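Local coordinates for alpha-L-arabinosidase (Xanthomonas axonopodis pv. citri, PDB 6D25), which probably releases L-arabinofuranose side chains from arabinoxylans, as a family GH51 arabinofuranosidase that copes with internally di-substituted xylose units, at residues 284-296 / 419-431. Sequence-based numbering, arbitrary orientation.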
loop_
_atom_site.group_PDB
_atom_site.type_symbol
_atom_site.label_atom_id
_atom_site.label_comp_id
_atom_site.label_asym_id
_atom_site.label_seq_id
_atom_site.Cartn_x
_atom_site.Cartn_y
_atom_site.Cartn_z
ATOM N N ASP A 284 -32.654 -25.883 -24.244
ATOM C CA ASP A 284 -32.799 -26.600 -25.490
ATOM C C ASP A 284 -31.404 -26.962 -26.034
ATOM O O ASP A 284 -30.362 -26.711 -25.391
ATOM C CB ASP A 284 -33.620 -25.792 -26.491
ATOM C CG ASP A 284 -33.001 -24.467 -26.912
ATOM O OD1 ASP A 284 -31.797 -24.215 -26.628
ATOM O OD2 ASP A 284 -33.769 -23.668 -27.487
ATOM N N GLU A 285 -31.366 -27.547 -27.223
ATOM C CA GLU A 285 -30.114 -28.066 -27.749
ATOM C C GLU A 285 -29.158 -26.908 -28.056
ATOM O O GLU A 285 -27.947 -27.097 -27.925
ATOM C CB GLU A 285 -30.358 -28.910 -28.992
ATOM C CG GLU A 285 -29.110 -29.574 -29.539
ATOM C CD GLU A 285 -29.359 -30.614 -30.622
ATOM O OE1 GLU A 285 -30.566 -30.823 -30.989
ATOM O OE2 GLU A 285 -28.370 -31.185 -31.162
ATOM N N ALA A 286 -29.688 -25.759 -28.508
ATOM C CA ALA A 286 -28.839 -24.568 -28.777
ATOM C C ALA A 286 -28.058 -24.163 -27.511
ATOM O O ALA A 286 -26.857 -23.915 -27.583
ATOM C CB ALA A 286 -29.688 -23.421 -29.300
ATOM N N ALA A 287 -28.730 -24.140 -26.356
ATOM C CA ALA A 287 -28.092 -23.765 -25.105
ATOM C C ALA A 287 -27.090 -24.840 -24.651
ATOM O O ALA A 287 -26.067 -24.527 -24.039
ATOM C CB ALA A 287 -29.141 -23.530 -24.043
ATOM N N TRP A 288 -27.409 -26.104 -24.934
ATOM C CA TRP A 288 -26.514 -27.249 -24.660
ATOM C C TRP A 288 -25.185 -27.059 -25.394
ATOM O O TRP A 288 -24.104 -27.000 -24.768
ATOM C CB TRP A 288 -27.219 -28.538 -25.083
ATOM C CG TRP A 288 -26.394 -29.781 -25.148
ATOM C CD1 TRP A 288 -25.767 -30.270 -26.255
ATOM C CD2 TRP A 288 -26.171 -30.739 -24.093
ATOM N NE1 TRP A 288 -25.150 -31.453 -25.963
ATOM C CE2 TRP A 288 -25.351 -31.754 -24.639
ATOM C CE3 TRP A 288 -26.539 -30.827 -22.747
ATOM C CZ2 TRP A 288 -24.929 -32.857 -23.893
ATOM C CZ3 TRP A 288 -26.121 -31.914 -22.001
ATOM C CH2 TRP A 288 -25.313 -32.916 -22.572
ATOM N N ILE A 289 -25.265 -26.937 -26.729
ATOM C CA ILE A 289 -24.031 -26.894 -27.502
ATOM C C ILE A 289 -23.278 -25.589 -27.218
ATOM O O ILE A 289 -22.041 -25.604 -27.204
ATOM C CB ILE A 289 -24.291 -27.101 -29.007
ATOM C CG1 ILE A 289 -22.982 -27.470 -29.724
ATOM C CG2 ILE A 289 -24.984 -25.892 -29.611
ATOM C CD1 ILE A 289 -23.154 -27.840 -31.170
ATOM N N GLN A 290 -23.990 -24.481 -26.974
ATOM C CA GLN A 290 -23.330 -23.219 -26.658
ATOM C C GLN A 290 -22.501 -23.366 -25.359
ATOM O O GLN A 290 -21.399 -22.855 -25.281
ATOM C CB GLN A 290 -24.319 -22.053 -26.525
ATOM C CG GLN A 290 -23.584 -20.697 -26.565
ATOM C CD GLN A 290 -24.022 -19.553 -25.668
ATOM O OE1 GLN A 290 -23.165 -18.742 -25.237
ATOM N NE2 GLN A 290 -25.343 -19.439 -25.434
ATOM N N THR A 291 -23.056 -24.032 -24.359
ATOM C CA THR A 291 -22.355 -24.230 -23.101
ATOM C C THR A 291 -21.074 -25.053 -23.313
ATOM O O THR A 291 -20.010 -24.713 -22.795
ATOM C CB THR A 291 -23.267 -24.912 -22.069
ATOM O OG1 THR A 291 -24.447 -24.138 -21.917
ATOM C CG2 THR A 291 -22.597 -25.082 -20.738
ATOM N N LEU A 292 -21.174 -26.142 -24.075
ATOM C CA LEU A 292 -20.031 -26.986 -24.292
ATOM C C LEU A 292 -18.973 -26.262 -25.147
ATOM O O LEU A 292 -17.776 -26.400 -24.915
ATOM C CB LEU A 292 -20.487 -28.309 -24.930
ATOM C CG LEU A 292 -21.491 -29.123 -24.115
ATOM C CD1 LEU A 292 -21.760 -30.470 -24.777
ATOM C CD2 LEU A 292 -21.001 -29.317 -22.671
ATOM N N SER A 293 -19.419 -25.507 -26.148
ATOM C CA SER A 293 -18.520 -24.704 -26.970
ATOM C C SER A 293 -17.741 -23.722 -26.085
ATOM O O SER A 293 -16.492 -23.602 -26.172
ATOM C CB SER A 293 -19.280 -23.983 -28.032
ATOM O OG SER A 293 -18.404 -23.246 -28.868
ATOM N N ARG A 294 -18.451 -23.024 -25.223
ATOM C CA ARG A 294 -17.804 -22.084 -24.329
ATOM C C ARG A 294 -16.832 -22.789 -23.380
ATOM O O ARG A 294 -15.765 -22.230 -23.101
ATOM C CB ARG A 294 -18.834 -21.264 -23.549
ATOM C CG ARG A 294 -19.358 -20.099 -24.375
ATOM C CD ARG A 294 -20.453 -19.340 -23.679
ATOM N NE ARG A 294 -20.880 -18.140 -24.404
ATOM C CZ ARG A 294 -20.414 -16.915 -24.154
ATOM N NH1 ARG A 294 -20.844 -15.910 -24.892
ATOM N NH2 ARG A 294 -19.545 -16.707 -23.166
ATOM N N THR A 295 -17.168 -23.975 -22.887
ATOM C CA THR A 295 -16.280 -24.595 -21.892
ATOM C C THR A 295 -14.963 -25.015 -22.573
ATOM O O THR A 295 -13.901 -24.972 -21.968
ATOM C CB THR A 295 -16.972 -25.719 -21.115
ATOM O OG1 THR A 295 -16.449 -25.740 -19.777
ATOM C CG2 THR A 295 -16.742 -27.077 -21.728
ATOM N N LEU A 296 -15.048 -25.397 -23.847
ATOM C CA LEU A 296 -13.884 -25.907 -24.565
ATOM C C LEU A 296 -12.827 -24.814 -24.829
ATOM O O LEU A 296 -11.666 -25.133 -25.122
ATOM C CB LEU A 296 -14.344 -26.548 -25.876
ATOM C CG LEU A 296 -14.948 -27.950 -25.713
ATOM C CD1 LEU A 296 -15.597 -28.390 -27.019
ATOM C CD2 LEU A 296 -13.892 -28.941 -25.336
ATOM N N TYR A 419 -19.840 -32.143 -34.179
ATOM C CA TYR A 419 -21.245 -32.032 -33.846
ATOM C C TYR A 419 -21.663 -30.580 -34.100
ATOM O O TYR A 419 -21.065 -29.671 -33.511
ATOM C CB TYR A 419 -21.454 -32.419 -32.381
ATOM C CG TYR A 419 -22.731 -31.958 -31.720
ATOM C CD1 TYR A 419 -23.965 -32.010 -32.372
ATOM C CD2 TYR A 419 -22.712 -31.532 -30.407
ATOM C CE1 TYR A 419 -25.129 -31.613 -31.732
ATOM C CE2 TYR A 419 -23.858 -31.126 -29.753
ATOM C CZ TYR A 419 -25.076 -31.190 -30.411
ATOM O OH TYR A 419 -26.192 -30.807 -29.727
ATOM N N ARG A 420 -22.640 -30.381 -34.980
ATOM C CA ARG A 420 -23.051 -29.021 -35.356
ATOM C C ARG A 420 -24.538 -28.853 -35.049
ATOM O O ARG A 420 -25.336 -29.734 -35.334
ATOM C CB ARG A 420 -22.903 -28.752 -36.859
ATOM C CG ARG A 420 -21.577 -29.187 -37.455
ATOM C CD ARG A 420 -21.373 -28.563 -38.846
ATOM N NE ARG A 420 -19.953 -28.462 -39.167
ATOM C CZ ARG A 420 -19.254 -29.419 -39.757
ATOM N NH1 ARG A 420 -17.927 -29.390 -39.738
ATOM N NH2 ARG A 420 -19.904 -30.426 -40.313
ATOM N N HIS A 421 -24.887 -27.715 -34.487
ATOM C CA HIS A 421 -26.264 -27.348 -34.289
ATOM C C HIS A 421 -26.356 -25.842 -34.473
ATOM O O HIS A 421 -25.657 -25.106 -33.792
ATOM C CB HIS A 421 -26.767 -27.804 -32.912
ATOM C CG HIS A 421 -28.220 -27.573 -32.715
ATOM N ND1 HIS A 421 -29.176 -28.395 -33.278
ATOM C CD2 HIS A 421 -28.882 -26.597 -32.060
ATOM C CE1 HIS A 421 -30.382 -27.937 -32.971
ATOM N NE2 HIS A 421 -30.227 -26.838 -32.226
ATOM N N GLY A 422 -27.172 -25.420 -35.422
ATOM C CA GLY A 422 -27.186 -24.014 -35.844
ATOM C C GLY A 422 -25.813 -23.547 -36.286
ATOM O O GLY A 422 -25.176 -24.229 -37.072
ATOM N N ASP A 423 -25.354 -22.427 -35.770
ATOM C CA ASP A 423 -24.075 -21.857 -36.210
ATOM C C ASP A 423 -22.935 -22.288 -35.261
ATOM O O ASP A 423 -21.869 -21.696 -35.320
ATOM C CB ASP A 423 -24.152 -20.332 -36.292
ATOM C CG ASP A 423 -24.897 -19.828 -37.532
ATOM O OD1 ASP A 423 -25.290 -20.628 -38.442
ATOM O OD2 ASP A 423 -25.044 -18.587 -37.623
ATOM N N THR A 424 -23.142 -23.286 -34.410
ATOM C CA THR A 424 -22.111 -23.718 -33.450
ATOM C C THR A 424 -21.645 -25.134 -33.782
ATOM O O THR A 424 -22.452 -25.981 -34.166
ATOM C CB THR A 424 -22.648 -23.660 -32.016
ATOM O OG1 THR A 424 -23.001 -22.298 -31.799
ATOM C CG2 THR A 424 -21.660 -24.078 -30.953
ATOM N N GLN A 425 -20.334 -25.362 -33.658
ATOM C CA GLN A 425 -19.795 -26.696 -33.809
ATOM C C GLN A 425 -18.785 -26.977 -32.700
ATOM O O GLN A 425 -18.059 -26.099 -32.260
ATOM C CB GLN A 425 -19.181 -26.935 -35.186
ATOM C CG GLN A 425 -17.992 -26.088 -35.549
ATOM C CD GLN A 425 -17.543 -26.469 -36.950
ATOM O OE1 GLN A 425 -18.346 -26.832 -37.833
ATOM N NE2 GLN A 425 -16.238 -26.460 -37.150
ATOM N N VAL A 426 -18.794 -28.234 -32.272
ATOM C CA VAL A 426 -17.843 -28.788 -31.301
ATOM C C VAL A 426 -17.438 -30.181 -31.780
ATOM O O VAL A 426 -18.116 -30.760 -32.603
ATOM C CB VAL A 426 -18.467 -28.846 -29.902
ATOM C CG1 VAL A 426 -18.815 -27.457 -29.391
ATOM C CG2 VAL A 426 -19.693 -29.757 -29.857
ATOM N N PRO A 427 -16.340 -30.725 -31.254
ATOM C CA PRO A 427 -16.047 -32.133 -31.546
ATOM C C PRO A 427 -17.201 -33.032 -31.071
ATOM O O PRO A 427 -17.715 -32.820 -29.983
ATOM C CB PRO A 427 -14.726 -32.444 -30.801
ATOM C CG PRO A 427 -14.605 -31.333 -29.782
ATOM C CD PRO A 427 -15.259 -30.133 -30.431
ATOM N N ALA A 428 -17.598 -34.012 -31.895
ATOM C CA ALA A 428 -18.641 -34.928 -31.520
ATOM C C ALA A 428 -18.221 -35.734 -30.268
ATOM O O ALA A 428 -19.030 -35.958 -29.378
ATOM C CB ALA A 428 -18.972 -35.839 -32.662
ATOM N N VAL A 429 -16.964 -36.180 -30.245
ATOM C CA VAL A 429 -16.444 -36.966 -29.130
ATOM C C VAL A 429 -15.105 -36.381 -28.703
ATOM O O VAL A 429 -14.291 -35.931 -29.527
ATOM C CB VAL A 429 -16.301 -38.452 -29.512
ATOM C CG1 VAL A 429 -15.627 -39.284 -28.420
ATOM C CG2 VAL A 429 -17.662 -39.068 -29.867
ATOM N N HIS A 430 -14.921 -36.386 -27.393
ATOM C CA HIS A 430 -13.729 -35.878 -26.752
ATOM C C HIS A 430 -13.298 -36.900 -25.699
ATOM O O HIS A 430 -14.139 -37.614 -25.162
ATOM C CB HIS A 430 -14.073 -34.535 -26.081
ATOM C CG HIS A 430 -12.912 -33.672 -25.748
ATOM N ND1 HIS A 430 -12.189 -33.819 -24.566
ATOM C CD2 HIS A 430 -12.388 -32.608 -26.394
ATOM C CE1 HIS A 430 -11.262 -32.878 -24.517
ATOM N NE2 HIS A 430 -11.342 -32.128 -25.624
ATOM N N GLY A 431 -11.998 -36.983 -25.406
ATOM C CA GLY A 431 -11.575 -37.999 -24.428
ATOM C C GLY A 431 -10.164 -37.771 -23.931
ATOM O O GLY A 431 -9.522 -36.804 -24.334
HETATM O O HOH W 1 -28.003 -30.509 -34.450
HETATM O O HOH W 2 -32.162 -25.657 -30.250
HETATM O O HOH W 3 -16.970 -24.362 -30.536
#
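The His421 ring carries the carboxylate of Glu285 stacked over one face, the two planes 13° apart, with Glu285 CG 3.8 Å from the ring centroid as a CH-pi contact; at its edge a water lies in plane at ND1 and donates to Arg420 O. The Tyr419 ring takes Ile289 CD1 over one face and Glu285 OE2 at its edge. These groups join the two domains of a GH51 enzyme: helix 285-312, outside the (beta/alpha)8 barrel, lies against a hairpin of the C-terminal beta domain, whose strands 407-421 and 424-435 are linked by a type II' turn from His421 to Thr424.

Glutamate suits the first helical turn because its extended chain, with CG anti to the backbone N (chi1 -176°), spans the gap and ends in an acceptor. Tyr419 OH donates to the anti lone pair of OE2 at 2.6 Å, carboxylate and phenol ring nearly coplanar. The same OH has a weak hydrogen bond from Ala450 N. Trp288 CD1 packs against Tyr419 CE2, the side chains crossing at about a right angle, and NE1 is hydrogen-bonded to Leu448 O.

Beta-branched Ile289 serves different partners with its two branches: CG2 lies against Thr424 CB and CG2, while CG1 (chi1 -163°) and CD1 reach toward the hairpin, to Tyr419 and Val426. CD1 lies 3.6 Å from Tyr419 CE2. At Ser293, whose small side chain is consistent with close approach, its CA is 6.0 Å from that of Val426, and Val426 CG1 rests on Ser293 CA and CB. Leu296 CD1 packs against Pro427 CD at 3.8 Å, and its CD2 passes alongside the ring of His430, whose ND1 is hydrogen-bonded to Asp357 OD2.

A second water accepts from Ala286 N and hydrogen-bonds with His421 NE2; a third links Ser293 OG to Gln425 O, donating to that carbonyl at 2.7 Å.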